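Local structure of putative curved DNA-binding protein (Chaetomium thermophilum var. thermophilum DSM 1495, 4IPA) at residues A[224-229]-A[329-334]. The protein is an Arx1 homologue of the M24 peptidase family with a methionine-aminopeptidase-like fold, probably acts in ribosome biogenesis and may bind DNA. Sequence-based numbering, arbitrary orientation.
Sequences EIEGKK and RQYEVT
Glu226 reaches across to Tyr331 and Arg329 on the surface of this methionine-aminopeptidase-like fold of the M24 family. The contact joins the loop between strands 210-220 and 230-232 to the region of strand 328-330, an outer strand of a small antiparallel sheet. The backbones stay well apart, with 11.4 Å between Glu226 CA and Arg329 CA, so side chains alone bridge the gap. Glu226 is extended beyond CG. It and Tyr331 come from opposite directions, with the carboxylate turned 63° from the ring plane. Tyr331 OH donates a hydrogen bond to Glu226 OE2 at 2.8 Å. The hydroxyl approaches OE2 from above the carboxylate plane, 48° out of it. OE2 itself sits at the edge of the ring, near its plane. The second oxygen, OE1, is held by a salt bridge to Arg275 on the neighbouring strand 273-276. Glu226 OE1 also lies 3.7 Å from Arg329 NE, a long, purely electrostatic pairing, because OE1 stands well out of the guanidinium plane. Arg329 CG lies over one face of the Tyr331 ring, toward the rim. With an alanine here instead of Glu226, the Tyr331 hydroxyl would probably lose its acceptor and Arg275 this carboxylate partner. Tyr331 is hydrogen-bonded through its backbone to Leu273, and its side chain touches Leu273 and Arg275. On the loop side, the backbone N of Glu226 is satisfied within its own segment. Glu226 N donates to Glu224 OE2 at 2.9 Å, with an N-H...O angle of 151°.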
loop_
_atom_site.group_PDB
_atom_site.type_symbol
_atom_site.label_atom_id
_atom_site.label_comp_id
_atom_site.label_asym_id
_atom_site.label_seq_id
_atom_site.Cartn_x
_atom_site.Cartn_y
_atom_site.Cartn_z
ATOM N N GLU A 224 -4.603 -2.796 -13.776
ATOM C CA GLU A 224 -5.571 -2.557 -12.702
ATOM C C GLU A 224 -4.997 -2.780 -11.303
ATOM O O GLU A 224 -4.532 -3.882 -10.969
ATOM C CB GLU A 224 -6.828 -3.419 -12.911
ATOM C CG GLU A 224 -7.918 -3.211 -11.865
ATOM C CD GLU A 224 -8.548 -1.830 -11.936
ATOM O OE1 GLU A 224 -9.596 -1.701 -12.621
ATOM O OE2 GLU A 224 -7.998 -0.876 -11.319
ATOM N N ILE A 225 -5.038 -1.740 -10.476
ATOM C CA ILE A 225 -4.649 -1.906 -9.073
ATOM C C ILE A 225 -5.831 -1.781 -8.115
ATOM O O ILE A 225 -5.657 -1.774 -6.906
ATOM C CB ILE A 225 -3.450 -1.002 -8.666
ATOM C CG1 ILE A 225 -3.645 0.441 -9.149
ATOM C CG2 ILE A 225 -2.147 -1.576 -9.234
ATOM C CD1 ILE A 225 -4.907 1.133 -8.592
ATOM N N GLU A 226 -7.035 -1.699 -8.672
ATOM C CA GLU A 226 -8.263 -1.741 -7.877
ATOM C C GLU A 226 -9.265 -2.667 -8.533
ATOM O O GLU A 226 -10.304 -2.215 -9.020
ATOM C CB GLU A 226 -8.859 -0.345 -7.709
ATOM C CG GLU A 226 -8.066 0.520 -6.752
ATOM C CD GLU A 226 -8.561 1.950 -6.671
ATOM O OE1 GLU A 226 -9.267 2.398 -7.597
ATOM O OE2 GLU A 226 -8.228 2.625 -5.677
ATOM N N GLY A 227 -8.938 -3.964 -8.529
ATOM C CA GLY A 227 -9.664 -4.992 -9.271
ATOM C C GLY A 227 -11.039 -5.383 -8.757
ATOM O O GLY A 227 -11.627 -4.684 -7.939
ATOM N N LYS A 228 -11.553 -6.519 -9.227
ATOM C CA LYS A 228 -12.966 -6.848 -9.013
ATOM C C LYS A 228 -13.234 -7.569 -7.701
ATOM O O LYS A 228 -14.371 -7.887 -7.387
ATOM C CB LYS A 228 -13.554 -7.627 -10.199
ATOM C CG LYS A 228 -12.902 -8.960 -10.449
ATOM C CD LYS A 228 -13.536 -9.698 -11.621
ATOM C CE LYS A 228 -12.785 -11.006 -11.897
ATOM N NZ LYS A 228 -13.387 -11.810 -13.016
ATOM N N LYS A 229 -12.184 -7.811 -6.932
ATOM C CA LYS A 229 -12.348 -8.307 -5.576
ATOM C C LYS A 229 -11.588 -7.388 -4.626
ATOM O O LYS A 229 -10.553 -6.826 -4.993
ATOM C CB LYS A 229 -11.852 -9.755 -5.467
ATOM C CG LYS A 229 -12.393 -10.648 -6.597
ATOM C CD LYS A 229 -12.117 -12.150 -6.408
ATOM C CE LYS A 229 -10.651 -12.494 -6.404
ATOM N NZ LYS A 229 -10.452 -13.975 -6.564
ATOM N N ARG A 329 -10.107 9.603 -10.619
ATOM C CA ARG A 329 -10.454 9.402 -9.232
ATOM C C ARG A 329 -9.498 10.252 -8.386
ATOM O O ARG A 329 -8.297 10.293 -8.629
ATOM C CB ARG A 329 -10.327 7.927 -8.846
ATOM C CG ARG A 329 -10.678 7.650 -7.375
ATOM C CD ARG A 329 -10.571 6.168 -7.020
ATOM N NE ARG A 329 -11.437 5.357 -7.867
ATOM C CZ ARG A 329 -12.728 5.181 -7.644
ATOM N NH1 ARG A 329 -13.292 5.764 -6.595
ATOM N NH2 ARG A 329 -13.451 4.431 -8.463
ATOM N N GLN A 330 -10.025 10.930 -7.389
ATOM C CA GLN A 330 -9.181 11.720 -6.513
ATOM C C GLN A 330 -9.119 10.997 -5.180
ATOM O O GLN A 330 -10.139 10.550 -4.679
ATOM C CB GLN A 330 -9.767 13.126 -6.355
ATOM C CG GLN A 330 -9.210 13.965 -5.225
ATOM C CD GLN A 330 -10.130 15.151 -4.914
ATOM O OE1 GLN A 330 -9.815 16.288 -5.220
ATOM N NE2 GLN A 330 -11.278 14.870 -4.320
ATOM N N TYR A 331 -7.918 10.868 -4.629
ATOM C CA TYR A 331 -7.745 10.305 -3.291
ATOM C C TYR A 331 -7.586 11.435 -2.308
ATOM O O TYR A 331 -6.518 12.045 -2.207
ATOM C CB TYR A 331 -6.525 9.378 -3.236
ATOM C CG TYR A 331 -6.682 8.195 -4.148
ATOM C CD1 TYR A 331 -7.345 7.044 -3.716
ATOM C CD2 TYR A 331 -6.219 8.240 -5.460
ATOM C CE1 TYR A 331 -7.515 5.958 -4.561
ATOM C CE2 TYR A 331 -6.375 7.160 -6.309
ATOM C CZ TYR A 331 -7.025 6.024 -5.860
ATOM O OH TYR A 331 -7.181 4.959 -6.715
ATOM N N GLU A 332 -8.664 11.721 -1.600
ATOM C CA GLU A 332 -8.673 12.823 -0.656
ATOM C C GLU A 332 -7.644 12.612 0.420
ATOM O O GLU A 332 -7.334 11.486 0.783
ATOM C CB GLU A 332 -10.060 13.018 -0.023
ATOM C CG GLU A 332 -10.843 14.201 -0.629
ATOM C CD GLU A 332 -10.060 15.546 -0.593
ATOM O OE1 GLU A 332 -9.143 15.698 0.258
ATOM O OE2 GLU A 332 -10.367 16.450 -1.415
ATOM N N VAL A 333 -7.107 13.719 0.908
ATOM C CA VAL A 333 -6.161 13.704 1.998
ATOM C C VAL A 333 -6.860 13.376 3.320
ATOM O O VAL A 333 -7.740 14.100 3.766
ATOM C CB VAL A 333 -5.480 15.066 2.116
ATOM C CG1 VAL A 333 -4.419 15.024 3.190
ATOM C CG2 VAL A 333 -4.887 15.454 0.771
ATOM N N THR A 334 -6.466 12.270 3.934
ATOM C CA THR A 334 -7.015 11.888 5.221
ATOM C C THR A 334 -5.890 11.521 6.170
ATOM O O THR A 334 -4.778 11.185 5.747
ATOM C CB THR A 334 -7.975 10.690 5.120
ATOM O OG1 THR A 334 -7.220 9.504 4.863
ATOM C CG2 THR A 334 -9.009 10.902 4.009
#